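Long-range contacts in possible thiol-disulfide isomerase (Cytophaga hutchinsonii, PDB 3HCZ), which probably makes or exchanges disulfide bonds as a thiol-disulfide oxidoreductase or isomerase of the thioredoxin superfamily: residues I35-S41 and V67-E73; K10-L14 and R24-D28; P51-W57 and K86-W91; Y15-T19 and L92-K98. All blocks are in the same frame, centred on the assembly; numbering follows the deposited sequence. Where two conformers were deposited one is given.

Interaction 1 (I35-S41 and V67-E73); sequences ILFFWDS and VYAANIE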
# COMPACT_ATOMS: atom_id res chain seq x y z
N ILE A 35 4.99 1.09 1.52
CA ILE A 35 4.20 -0.12 1.57
C ILE A 35 2.99 0.11 0.64
O ILE A 35 2.17 1.00 0.89
CB ILE A 35 3.72 -0.42 3.02
CG1 ILE A 35 4.88 -0.32 4.03
CG2 ILE A 35 3.01 -1.78 3.10
CD1 ILE A 35 6.11 -1.15 3.66
N LEU A 36 2.92 -0.65 -0.43
CA LEU A 36 1.83 -0.55 -1.31
C LEU A 36 0.77 -1.53 -0.81
O LEU A 36 1.00 -2.74 -0.80
CB LEU A 36 2.30 -0.81 -2.75
CG LEU A 36 1.24 -0.86 -3.83
CD1 LEU A 36 0.29 0.41 -3.81
CD2 LEU A 36 2.04 -0.94 -5.16
N PHE A 37 -0.39 -1.02 -0.40
CA PHE A 37 -1.41 -1.90 0.25
C PHE A 37 -2.79 -1.81 -0.39
O PHE A 37 -3.50 -0.83 -0.22
CB PHE A 37 -1.46 -1.56 1.76
CG PHE A 37 -2.34 -2.44 2.56
CD1 PHE A 37 -2.00 -3.79 2.79
CD2 PHE A 37 -3.52 -1.94 3.10
CE1 PHE A 37 -2.85 -4.61 3.59
CE2 PHE A 37 -4.36 -2.75 3.87
CZ PHE A 37 -4.02 -4.09 4.12
N PHE A 38 -3.21 -2.88 -1.09
CA PHE A 38 -4.50 -2.87 -1.78
C PHE A 38 -5.53 -3.54 -0.88
O PHE A 38 -5.30 -4.65 -0.37
CB PHE A 38 -4.44 -3.61 -3.13
CG PHE A 38 -3.46 -3.03 -4.11
CD1 PHE A 38 -3.87 -2.03 -5.03
CD2 PHE A 38 -2.13 -3.50 -4.16
CE1 PHE A 38 -2.95 -1.45 -5.95
CE2 PHE A 38 -1.20 -2.95 -5.10
CZ PHE A 38 -1.60 -1.92 -5.99
N TRP A 39 -6.66 -2.87 -0.68
CA TRP A 39 -7.66 -3.33 0.28
C TRP A 39 -9.04 -2.88 -0.14
O TRP A 39 -9.21 -2.06 -1.07
CB TRP A 39 -7.31 -2.84 1.71
CG TRP A 39 -7.54 -1.38 1.91
CD1 TRP A 39 -6.75 -0.33 1.44
CD2 TRP A 39 -8.63 -0.79 2.60
NE1 TRP A 39 -7.30 0.88 1.86
CE2 TRP A 39 -8.46 0.61 2.55
CE3 TRP A 39 -9.75 -1.32 3.28
CZ2 TRP A 39 -9.37 1.49 3.14
CZ3 TRP A 39 -10.66 -0.45 3.87
CH2 TRP A 39 -10.45 0.95 3.81
N ASP A 40 -10.06 -3.45 0.53
CA ASP A 40 -11.46 -3.24 0.16
C ASP A 40 -12.25 -3.21 1.46
O ASP A 40 -12.19 -4.16 2.25
CB ASP A 40 -11.90 -4.39 -0.75
CG ASP A 40 -13.31 -4.25 -1.27
OD1 ASP A 40 -14.11 -3.41 -0.82
OD2 ASP A 40 -13.65 -5.08 -2.15
N SER A 41 -12.99 -2.13 1.70
CA SER A 41 -13.80 -2.05 2.93
C SER A 41 -14.89 -3.11 2.95
O SER A 41 -15.33 -3.56 4.02
CB SER A 41 -14.40 -0.64 3.09
OG SER A 41 -15.53 -0.49 2.23
N VAL A 67 2.59 4.31 3.93
CA VAL A 67 1.69 3.31 3.33
C VAL A 67 0.81 4.02 2.29
O VAL A 67 0.13 5.02 2.60
CB VAL A 67 0.78 2.60 4.35
CG1 VAL A 67 -0.19 1.61 3.64
CG2 VAL A 67 1.61 1.88 5.46
N TYR A 68 0.91 3.53 1.05
CA TYR A 68 0.07 3.98 -0.05
C TYR A 68 -1.09 3.00 0.03
O TYR A 68 -1.01 1.86 -0.53
CB TYR A 68 0.86 3.89 -1.37
CG TYR A 68 0.22 4.65 -2.52
CD1 TYR A 68 0.47 6.02 -2.69
CD2 TYR A 68 -0.57 3.99 -3.46
CE1 TYR A 68 -0.11 6.73 -3.75
CE2 TYR A 68 -1.14 4.70 -4.55
CZ TYR A 68 -0.91 6.06 -4.68
OH TYR A 68 -1.49 6.73 -5.74
N ALA A 69 -2.14 3.39 0.78
CA ALA A 69 -3.22 2.48 1.09
C ALA A 69 -4.24 2.62 -0.05
O ALA A 69 -5.05 3.56 -0.07
CB ALA A 69 -3.85 2.75 2.46
N ALA A 70 -4.12 1.72 -1.02
CA ALA A 70 -4.86 1.81 -2.31
C ALA A 70 -6.18 1.04 -2.17
O ALA A 70 -6.24 -0.18 -2.33
CB ALA A 70 -3.99 1.24 -3.44
N ASN A 71 -7.25 1.76 -1.84
CA ASN A 71 -8.54 1.15 -1.77
C ASN A 71 -9.04 0.88 -3.21
O ASN A 71 -8.93 1.76 -4.07
CB ASN A 71 -9.48 2.03 -0.97
CG ASN A 71 -10.86 1.50 -0.97
OD1 ASN A 71 -11.64 1.74 -1.91
ND2 ASN A 71 -11.22 0.78 0.10
N ILE A 72 -9.52 -0.35 -3.47
CA ILE A 72 -9.88 -0.77 -4.83
C ILE A 72 -11.33 -0.49 -5.23
O ILE A 72 -11.78 -0.94 -6.30
CB ILE A 72 -9.50 -2.25 -5.08
CG1 ILE A 72 -10.33 -3.20 -4.17
CG2 ILE A 72 -8.01 -2.43 -4.85
CD1 ILE A 72 -10.40 -4.63 -4.68
N GLU A 73 -12.08 0.28 -4.43
CA GLU A 73 -13.54 0.35 -4.64
C GLU A 73 -13.87 1.42 -5.65
O GLU A 73 -13.05 2.30 -5.88
CB GLU A 73 -14.26 0.68 -3.32
CG GLU A 73 -14.08 -0.43 -2.26
CD GLU A 73 -14.76 -0.09 -0.95
OE1 GLU A 73 -16.01 0.10 -0.93
OE2 GLU A 73 -14.06 0.02 0.06
O HOH W 1 -7.31 3.72 1.43
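E73 OE2 collects three donors where the two strands run out. S41 OG reaches it at 2.7 Å on the syn side of the carboxylate and S41 N comes from above its plane, while N71 ND2 approaches on the anti side along a straight bond (168° at the hydrogen). N71 OD1 in turn accepts E73 N at 2.9 Å, closing an Asx turn. With an alanine here, S41 OG, S41 N and N71 ND2 would lose the oxygen they share, and the N71 amide would probably be held less firmly. With CG anti to the backbone N (chi1 175°), N71 puts ND2 over one face of the W39 indole, 3.6 Å from CZ2, amide and ring planes 78° apart. W39 NE1 points to a water that also bonds to A69 O. F38 CD1 packs on A70 CB at 3.6 Å and L36 CD1 on Y68 CD2 at 3.7 Å. Between the two layers of side chains the strands run parallel, with F37 N bonded to Y68 O at 2.9 Å. Helix 49-60, linking them, covers F37, W39 and V67; strand, helix and strand together form the beta-alpha-beta crossover of the thioredoxin fold.

Interaction 2 (K10-L14 and R24-D28); sequences KAPNL and RYLYD. With SO4 (sulfate ion), chain B.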
# COMPACT_ATOMS: atom_id res chain seq x y z
N LYS A 10 10.56 -1.58 -11.12
CA LYS A 10 9.76 -0.47 -10.54
C LYS A 10 8.29 -0.89 -10.56
O LYS A 10 7.81 -1.44 -11.57
CB LYS A 10 10.03 0.85 -11.29
CG LYS A 10 9.74 2.11 -10.46
CD LYS A 10 10.37 3.38 -11.10
CE LYS A 10 9.82 4.70 -10.53
NZ LYS A 10 10.46 5.94 -11.20
N ALA A 11 7.58 -0.70 -9.44
CA ALA A 11 6.16 -1.03 -9.37
C ALA A 11 5.45 -0.12 -10.38
O ALA A 11 5.89 1.03 -10.57
CB ALA A 11 5.60 -0.79 -7.97
N PRO A 12 4.39 -0.61 -11.06
CA PRO A 12 3.65 0.29 -11.96
C PRO A 12 3.15 1.54 -11.23
O PRO A 12 2.67 1.44 -10.08
CB PRO A 12 2.44 -0.55 -12.38
CG PRO A 12 2.96 -2.00 -12.34
CD PRO A 12 3.96 -2.02 -11.20
N ASN A 13 3.22 2.70 -11.87
CA ASN A 13 2.76 3.95 -11.22
C ASN A 13 1.23 3.83 -11.04
O ASN A 13 0.56 3.09 -11.75
CB ASN A 13 3.14 5.19 -12.05
CG ASN A 13 3.10 6.51 -11.26
OD1 ASN A 13 2.77 6.56 -10.05
ND2 ASN A 13 3.43 7.60 -11.94
N LEU A 14 0.71 4.55 -10.05
CA LEU A 14 -0.74 4.61 -9.77
C LEU A 14 -1.13 6.09 -9.73
O LEU A 14 -0.49 6.89 -9.04
CB LEU A 14 -1.05 3.96 -8.41
CG LEU A 14 -0.82 2.44 -8.44
CD1 LEU A 14 -0.77 1.90 -7.00
CD2 LEU A 14 -1.98 1.81 -9.14
N ARG A 24 -2.64 11.99 -5.86
CA ARG A 24 -1.39 11.68 -5.17
C ARG A 24 -0.75 10.49 -5.87
O ARG A 24 -1.03 9.33 -5.53
CB ARG A 24 -1.65 11.38 -3.68
CG ARG A 24 -2.22 12.55 -2.85
CD ARG A 24 -1.27 13.79 -2.72
NE ARG A 24 0.14 13.37 -2.52
CZ ARG A 24 0.65 12.90 -1.38
NH1 ARG A 24 1.91 12.52 -1.36
NH2 ARG A 24 -0.06 12.80 -0.26
N TYR A 25 0.04 10.76 -6.91
CA TYR A 25 0.65 9.66 -7.66
C TYR A 25 1.62 8.87 -6.82
O TYR A 25 2.39 9.44 -6.01
CB TYR A 25 1.43 10.11 -8.92
CG TYR A 25 0.70 10.98 -9.93
CD1 TYR A 25 -0.72 11.13 -9.91
CD2 TYR A 25 1.44 11.62 -10.93
CE1 TYR A 25 -1.38 11.98 -10.89
CE2 TYR A 25 0.82 12.42 -11.91
CZ TYR A 25 -0.58 12.59 -11.86
OH TYR A 25 -1.14 13.37 -12.82
N LEU A 26 1.63 7.55 -7.04
CA LEU A 26 2.56 6.68 -6.31
C LEU A 26 4.01 7.16 -6.43
O LEU A 26 4.76 7.24 -5.41
CB LEU A 26 2.41 5.21 -6.76
CG LEU A 26 3.48 4.28 -6.18
CD1 LEU A 26 3.31 4.18 -4.64
CD2 LEU A 26 3.36 2.88 -6.85
N TYR A 27 4.42 7.50 -7.65
CA TYR A 27 5.79 7.85 -7.89
C TYR A 27 6.20 9.17 -7.22
O TYR A 27 7.41 9.45 -7.04
CB TYR A 27 6.04 7.94 -9.41
CG TYR A 27 6.27 6.58 -10.09
CD1 TYR A 27 5.91 5.39 -9.46
CD2 TYR A 27 6.75 6.51 -11.38
CE1 TYR A 27 6.10 4.15 -10.08
CE2 TYR A 27 6.93 5.30 -12.03
CZ TYR A 27 6.61 4.12 -11.38
OH TYR A 27 6.80 2.94 -12.04
N ASP A 28 5.22 9.96 -6.84
CA ASP A 28 5.49 11.24 -6.18
C ASP A 28 5.64 11.15 -4.66
O ASP A 28 6.01 12.15 -4.01
CB ASP A 28 4.41 12.27 -6.55
CG ASP A 28 4.50 12.69 -8.00
OD1 ASP A 28 5.63 12.71 -8.51
OD2 ASP A 28 3.46 12.99 -8.63
S SO4 B . 4.64 3.00 -15.49
O1 SO4 B . 4.82 1.88 -14.57
O2 SO4 B . 3.83 4.02 -14.86
O3 SO4 B . 5.89 3.68 -15.84
O4 SO4 B . 3.98 2.44 -16.68
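Y27 OH gives its proton to A11 O over 2.6 Å, and that carbonyl oxygen lies at the edge of the tyrosine ring, in its plane. Both ring faces are covered from the 10-14 segment. On one, the extended K10 chain passes obliquely across, CE 3.3 Å from Y27 CE2, and brings NZ into an off-centre cation-pi contact. On the other, N13 CB sits over the middle of the ring and the amide beyond it stacks flat, only 7° from the ring plane. N13 CG stands anti to the backbone N (chi1 -162°), which lays the amide along the ring, and OD1 then accepts Y27 N at 3.1 Å, the donor standing above the carbonyl plane. So the amide is held both by stacking and by a bond to the backbone of the residue whose ring it covers. N13 N reaches O1 of a sulfate, probably from the crystallisation liquor, at 3.2 Å. Next along, L26 N bonds to L14 O at 3.0 Å, and the two leucines meet CB to CB. Beneath this loop pair, L14 rests on L36 and F38 of strand 33-39, L26 on L118 of strand 114-118, and both on Y107 of helix 103-107.

Interaction 3 (P51-W57 and K86-W91); sequences PKLYDWW and KKIGGW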
# COMPACT_ATOMS: atom_id res chain seq x y z
N PRO A 51 -6.27 -2.60 9.98
CA PRO A 51 -5.96 -1.83 11.18
C PRO A 51 -4.65 -2.28 11.83
O PRO A 51 -3.98 -1.47 12.48
CB PRO A 51 -7.16 -2.12 12.10
CG PRO A 51 -7.72 -3.44 11.59
CD PRO A 51 -7.57 -3.30 10.11
N LYS A 52 -4.31 -3.56 11.71
CA LYS A 52 -3.06 -4.02 12.26
C LYS A 52 -1.85 -3.43 11.54
O LYS A 52 -0.83 -3.14 12.17
CB LYS A 52 -2.99 -5.55 12.26
CG LYS A 52 -3.82 -6.15 13.40
CD LYS A 52 -3.77 -7.67 13.37
CE LYS A 52 -4.41 -8.29 14.60
NZ LYS A 52 -3.55 -8.13 15.82
N LEU A 53 -1.94 -3.30 10.21
CA LEU A 53 -0.90 -2.62 9.44
C LEU A 53 -0.83 -1.17 9.90
O LEU A 53 0.24 -0.58 9.98
CB LEU A 53 -1.18 -2.69 7.93
CG LEU A 53 -0.09 -2.04 7.05
CD1 LEU A 53 1.30 -2.71 7.26
CD2 LEU A 53 -0.50 -2.03 5.57
N TYR A 54 -1.99 -0.58 10.19
CA TYR A 54 -2.02 0.83 10.64
C TYR A 54 -1.28 0.96 11.96
O TYR A 54 -0.46 1.86 12.11
CB TYR A 54 -3.43 1.40 10.71
CG TYR A 54 -3.45 2.91 10.89
CD1 TYR A 54 -3.35 3.76 9.78
CD2 TYR A 54 -3.54 3.47 12.16
CE1 TYR A 54 -3.36 5.17 9.95
CE2 TYR A 54 -3.55 4.84 12.34
CZ TYR A 54 -3.46 5.69 11.21
OH TYR A 54 -3.48 7.05 11.37
N ASP A 55 -1.55 0.05 12.90
CA ASP A 55 -0.86 0.04 14.18
C ASP A 55 0.63 -0.12 13.98
O ASP A 55 1.40 0.57 14.62
CB ASP A 55 -1.34 -1.11 15.06
CG ASP A 55 -2.77 -0.95 15.51
OD1 ASP A 55 -3.30 0.19 15.57
OD2 ASP A 55 -3.35 -2.00 15.85
N TRP A 56 1.02 -1.05 13.11
CA TRP A 56 2.44 -1.26 12.76
C TRP A 56 3.07 0.03 12.19
O TRP A 56 4.17 0.40 12.56
CB TRP A 56 2.60 -2.45 11.79
CG TRP A 56 4.03 -2.62 11.31
CD1 TRP A 56 5.00 -3.43 11.86
CD2 TRP A 56 4.65 -1.94 10.20
NE1 TRP A 56 6.18 -3.30 11.16
CE2 TRP A 56 6.00 -2.38 10.15
CE3 TRP A 56 4.21 -0.99 9.26
CZ2 TRP A 56 6.90 -1.93 9.18
CZ3 TRP A 56 5.11 -0.53 8.30
CH2 TRP A 56 6.45 -1.00 8.28
N TRP A 57 2.34 0.68 11.27
CA TRP A 57 2.79 1.90 10.63
C TRP A 57 2.99 3.03 11.65
O TRP A 57 4.00 3.76 11.60
CB TRP A 57 1.80 2.32 9.53
CG TRP A 57 2.16 3.64 8.92
CD1 TRP A 57 3.20 3.90 8.06
CD2 TRP A 57 1.47 4.88 9.11
NE1 TRP A 57 3.22 5.26 7.73
CE2 TRP A 57 2.16 5.87 8.34
CE3 TRP A 57 0.34 5.26 9.83
CZ2 TRP A 57 1.74 7.20 8.29
CZ3 TRP A 57 -0.04 6.60 9.83
CH2 TRP A 57 0.65 7.55 9.05
N LYS A 86 -12.62 3.29 11.74
CA LYS A 86 -11.45 2.57 12.19
C LYS A 86 -10.28 3.51 12.51
O LYS A 86 -9.25 3.06 13.01
CB LYS A 86 -11.05 1.54 11.15
CG LYS A 86 -12.21 0.63 10.74
CD LYS A 86 -12.61 -0.29 11.86
CE LYS A 86 -11.54 -1.35 12.14
NZ LYS A 86 -12.04 -2.40 13.10
N LYS A 87 -10.41 4.80 12.19
CA LYS A 87 -9.39 5.81 12.55
C LYS A 87 -8.05 5.50 11.91
O LYS A 87 -7.00 5.39 12.59
CB LYS A 87 -9.29 5.93 14.07
CG LYS A 87 -10.54 6.54 14.71
CD LYS A 87 -10.65 5.99 16.09
CE LYS A 87 -10.68 7.10 17.09
NZ LYS A 87 -11.92 7.90 16.94
N ILE A 88 -8.07 5.34 10.59
CA ILE A 88 -6.84 5.06 9.83
C ILE A 88 -6.57 6.19 8.84
O ILE A 88 -6.01 5.99 7.77
CB ILE A 88 -6.89 3.69 9.10
CG1 ILE A 88 -8.12 3.63 8.14
CG2 ILE A 88 -6.92 2.52 10.15
CD1 ILE A 88 -7.98 2.59 7.01
N GLY A 89 -6.97 7.41 9.22
CA GLY A 89 -6.79 8.54 8.30
C GLY A 89 -5.36 9.09 8.16
O GLY A 89 -5.13 9.92 7.27
N GLY A 90 -4.43 8.64 9.01
CA GLY A 90 -3.11 9.30 9.07
C GLY A 90 -2.19 9.00 7.90
O GLY A 90 -1.35 9.85 7.51
N TRP A 91 -2.31 7.80 7.33
CA TRP A 91 -1.43 7.43 6.22
C TRP A 91 -1.99 7.87 4.88
O TRP A 91 -3.01 8.56 4.84
CB TRP A 91 -1.13 5.93 6.23
CG TRP A 91 -2.31 4.98 6.08
CD1 TRP A 91 -3.54 5.20 5.50
CD2 TRP A 91 -2.29 3.59 6.43
NE1 TRP A 91 -4.30 4.03 5.52
CE2 TRP A 91 -3.54 3.03 6.09
CE3 TRP A 91 -1.33 2.77 7.06
CZ2 TRP A 91 -3.86 1.68 6.34
CZ3 TRP A 91 -1.63 1.43 7.28
CH2 TRP A 91 -2.89 0.90 6.93
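The Y54 side chain leaves helix 49-60 toward the 86-91 loop, and its CB is already engaged: I88 CG2 lies 3.7 Å from Y54 CB, and the six-membered ring of W91 takes the same carbon over its face. CG is anti to the backbone N (chi1 -169°), which sets the ring with a face against I88 and an edge toward W91. Its CG meets I88 CG2. CD1 stands over the centre of the W91 indole, 3.5 Å from W91 CD2, an edge-to-face pair with planes 73° apart. Y54 CE1 lies 3.5 Å from I88 CA, which covers one face of the phenol, and CE2 comes near K87 O. At the tip, Y54 OH accepts a weak hydrogen bond from G90 N at 3.0 Å; a side chain on G90 would collide with this hydroxyl. The backbone it meets is the turn out of helix 77-86: K87, with positive phi, is the C-prime residue of a Schellman motif, and the chain then leads into edge strand 92-95 of the thioredoxin-like sheet. Y54, W57 and W91 form an aromatic cluster between helix 49-60 and this loop. W91 CB rests on the six-membered ring of W57, 3.7 Å from W57 CH2, while the W91 edge turns toward the same face at 57°. L53 meets the outer rim of the W91 ring, L53 CG 3.8 Å from W91 CZ3, the two side chains at about a right angle. The indole nitrogens are tied outside the cluster, W57 NE1 to I65 O and W91 NE1 to N93 OD1.

Interaction 4 (Y15-T19 and L92-K98); sequences YMTDT and LNVRDSK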
# COMPACT_ATOMS: atom_id res chain seq x y z
N TYR A 15 -2.17 6.44 -10.46
CA TYR A 15 -2.60 7.84 -10.58
C TYR A 15 -3.87 8.01 -9.76
O TYR A 15 -4.91 8.47 -10.26
CB TYR A 15 -2.82 8.20 -12.06
CG TYR A 15 -1.58 8.06 -12.92
CD1 TYR A 15 -0.72 9.14 -13.11
CD2 TYR A 15 -1.27 6.86 -13.56
CE1 TYR A 15 0.44 9.04 -13.90
CE2 TYR A 15 -0.10 6.73 -14.33
CZ TYR A 15 0.73 7.83 -14.52
OH TYR A 15 1.85 7.73 -15.31
N MSE A 16 -3.79 7.65 -8.47
CA MSE A 16 -4.98 7.61 -7.61
C MSE A 16 -5.12 8.92 -6.83
O MSE A 16 -4.24 9.80 -6.89
CB MSE A 16 -4.95 6.36 -6.71
CG MSE A 16 -4.96 5.09 -7.57
SE MSE A 16 -4.66 3.46 -6.55
CE MSE A 16 -6.36 3.46 -5.51
N THR A 17 -6.25 9.05 -6.13
CA THR A 17 -6.57 10.32 -5.50
C THR A 17 -6.79 10.12 -4.00
O THR A 17 -7.28 9.07 -3.59
CB THR A 17 -7.83 10.97 -6.12
OG1 THR A 17 -8.91 10.03 -6.12
CG2 THR A 17 -7.56 11.39 -7.57
N ASP A 18 -6.47 11.14 -3.21
CA ASP A 18 -6.59 11.05 -1.74
C ASP A 18 -8.05 11.27 -1.29
O ASP A 18 -8.95 11.33 -2.14
CB ASP A 18 -5.56 11.97 -1.04
CG ASP A 18 -5.86 13.46 -1.25
OD1 ASP A 18 -7.01 13.82 -1.63
OD2 ASP A 18 -4.93 14.30 -1.00
N THR A 19 -8.28 11.37 0.01
CA THR A 19 -9.65 11.47 0.57
C THR A 19 -10.31 12.80 0.22
O THR A 19 -11.52 12.97 0.42
CB THR A 19 -9.67 11.25 2.09
OG1 THR A 19 -8.75 12.15 2.74
CG2 THR A 19 -9.26 9.81 2.43
N LEU A 92 -1.35 7.46 3.78
CA LEU A 92 -1.83 7.89 2.44
C LEU A 92 -2.98 7.03 1.87
O LEU A 92 -2.76 6.15 1.02
CB LEU A 92 -0.69 8.07 1.45
CG LEU A 92 -1.04 8.62 0.06
CD1 LEU A 92 -2.01 9.84 0.15
CD2 LEU A 92 0.28 9.03 -0.65
N ASN A 93 -4.20 7.28 2.37
CA ASN A 93 -5.38 6.65 1.77
C ASN A 93 -5.69 7.23 0.40
O ASN A 93 -5.85 8.46 0.26
CB ASN A 93 -6.60 6.88 2.66
CG ASN A 93 -6.51 6.11 3.96
OD1 ASN A 93 -6.49 4.87 3.95
ND2 ASN A 93 -6.46 6.83 5.10
N VAL A 94 -5.74 6.36 -0.59
CA VAL A 94 -6.14 6.74 -1.94
C VAL A 94 -7.19 5.78 -2.51
O VAL A 94 -7.36 4.65 -2.01
CB VAL A 94 -4.93 6.85 -2.93
CG1 VAL A 94 -3.98 7.99 -2.53
CG2 VAL A 94 -4.13 5.52 -3.05
N ARG A 95 -7.88 6.26 -3.55
CA ARG A 95 -8.84 5.44 -4.28
C ARG A 95 -8.71 5.85 -5.74
O ARG A 95 -8.24 6.97 -6.02
CB ARG A 95 -10.29 5.68 -3.75
CG ARG A 95 -11.26 4.57 -4.13
CD ARG A 95 -12.73 4.84 -3.66
NE ARG A 95 -13.36 6.04 -4.25
CZ ARG A 95 -13.80 6.13 -5.51
NH1 ARG A 95 -14.33 7.25 -5.94
NH2 ARG A 95 -13.65 5.12 -6.36
N ASP A 96 -9.15 5.00 -6.67
CA ASP A 96 -9.10 5.32 -8.10
C ASP A 96 -10.29 6.12 -8.62
O ASP A 96 -10.98 5.71 -9.56
CB ASP A 96 -8.85 4.02 -8.88
CG ASP A 96 -8.50 4.28 -10.35
OD1 ASP A 96 -7.81 5.28 -10.67
OD2 ASP A 96 -8.96 3.50 -11.19
N SER A 97 -10.49 7.31 -8.05
CA SER A 97 -11.70 8.07 -8.31
C SER A 97 -11.69 8.65 -9.72
O SER A 97 -12.74 9.02 -10.25
CB SER A 97 -11.88 9.23 -7.29
OG SER A 97 -10.99 10.31 -7.54
N LYS A 98 -10.51 8.75 -10.33
CA LYS A 98 -10.46 9.26 -11.71
C LYS A 98 -10.21 8.17 -12.74
O LYS A 98 -9.85 8.48 -13.89
CB LYS A 98 -9.40 10.34 -11.82
CG LYS A 98 -9.69 11.52 -10.95
CD LYS A 98 -10.40 12.56 -11.72
CE LYS A 98 -10.55 13.81 -10.86
NZ LYS A 98 -10.36 15.04 -11.64
O HOH W 2 -7.80 7.98 -9.96
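T17 and R95 make a single antiparallel bridge, a hydrogen-bonded pair in which T17 N reaches R95 O at 2.9 Å, nearly straight at 171°, and R95 N returns the bond to T17 O. The 15-19 loop thus attaches to strand 92-95, an outermost strand of the thioredoxin-like sheet. Past T17 the backbones stay close: T17 O also meets V94 CA, and D18 CA lies against N93 O. Selenomethionine M16 sends CB to V94 CB at 3.8 Å and then, bent at its last torsion, brings CE to 3.4 Å from R95 C. T17 OG1, placed between its own backbone N and carbonyl carbon (chi1 52°), meets S97 OG at 2.5 Å in a bond whose donor may be either hydroxyl. With a valine in its place, S97 OG would probably lose its hydroxyl mate and the side-chain tie beside the bridge. R95 points away from the loop, its guanidinium salt-bridged to D76 and hydrogen-bonded through NH2 to E73 O, and D96 OD2 forms a salt bridge with R74. Beyond the bridge a single water donates to Y15 O and to D96 OD1 and accepts from K98 N at 2.8 Å.

From the N terminus, the chain passes through 10-14 and 15-19 before 24-28 closes the short loop of interaction 2; interaction 4 has opened inside that loop, so the two cross, and R24 N bonds to M16 O between them. Interaction 1 opens on strand 33-39 and interaction 3 on helix 49-60; strand 65-71 closes the first and the loop at 86-91 the second, so these cross as well. Strand 92-95 then closes interaction 4, with interactions 1 and 3 nested inside it. A69 and N71 join interactions 1 and 4 through sheet bonds to L92 and V94, interaction 3 leans on the same strand 65-71 through W91, and Y68 OH reaches R24 O, linking the central strands to the N-terminal loops.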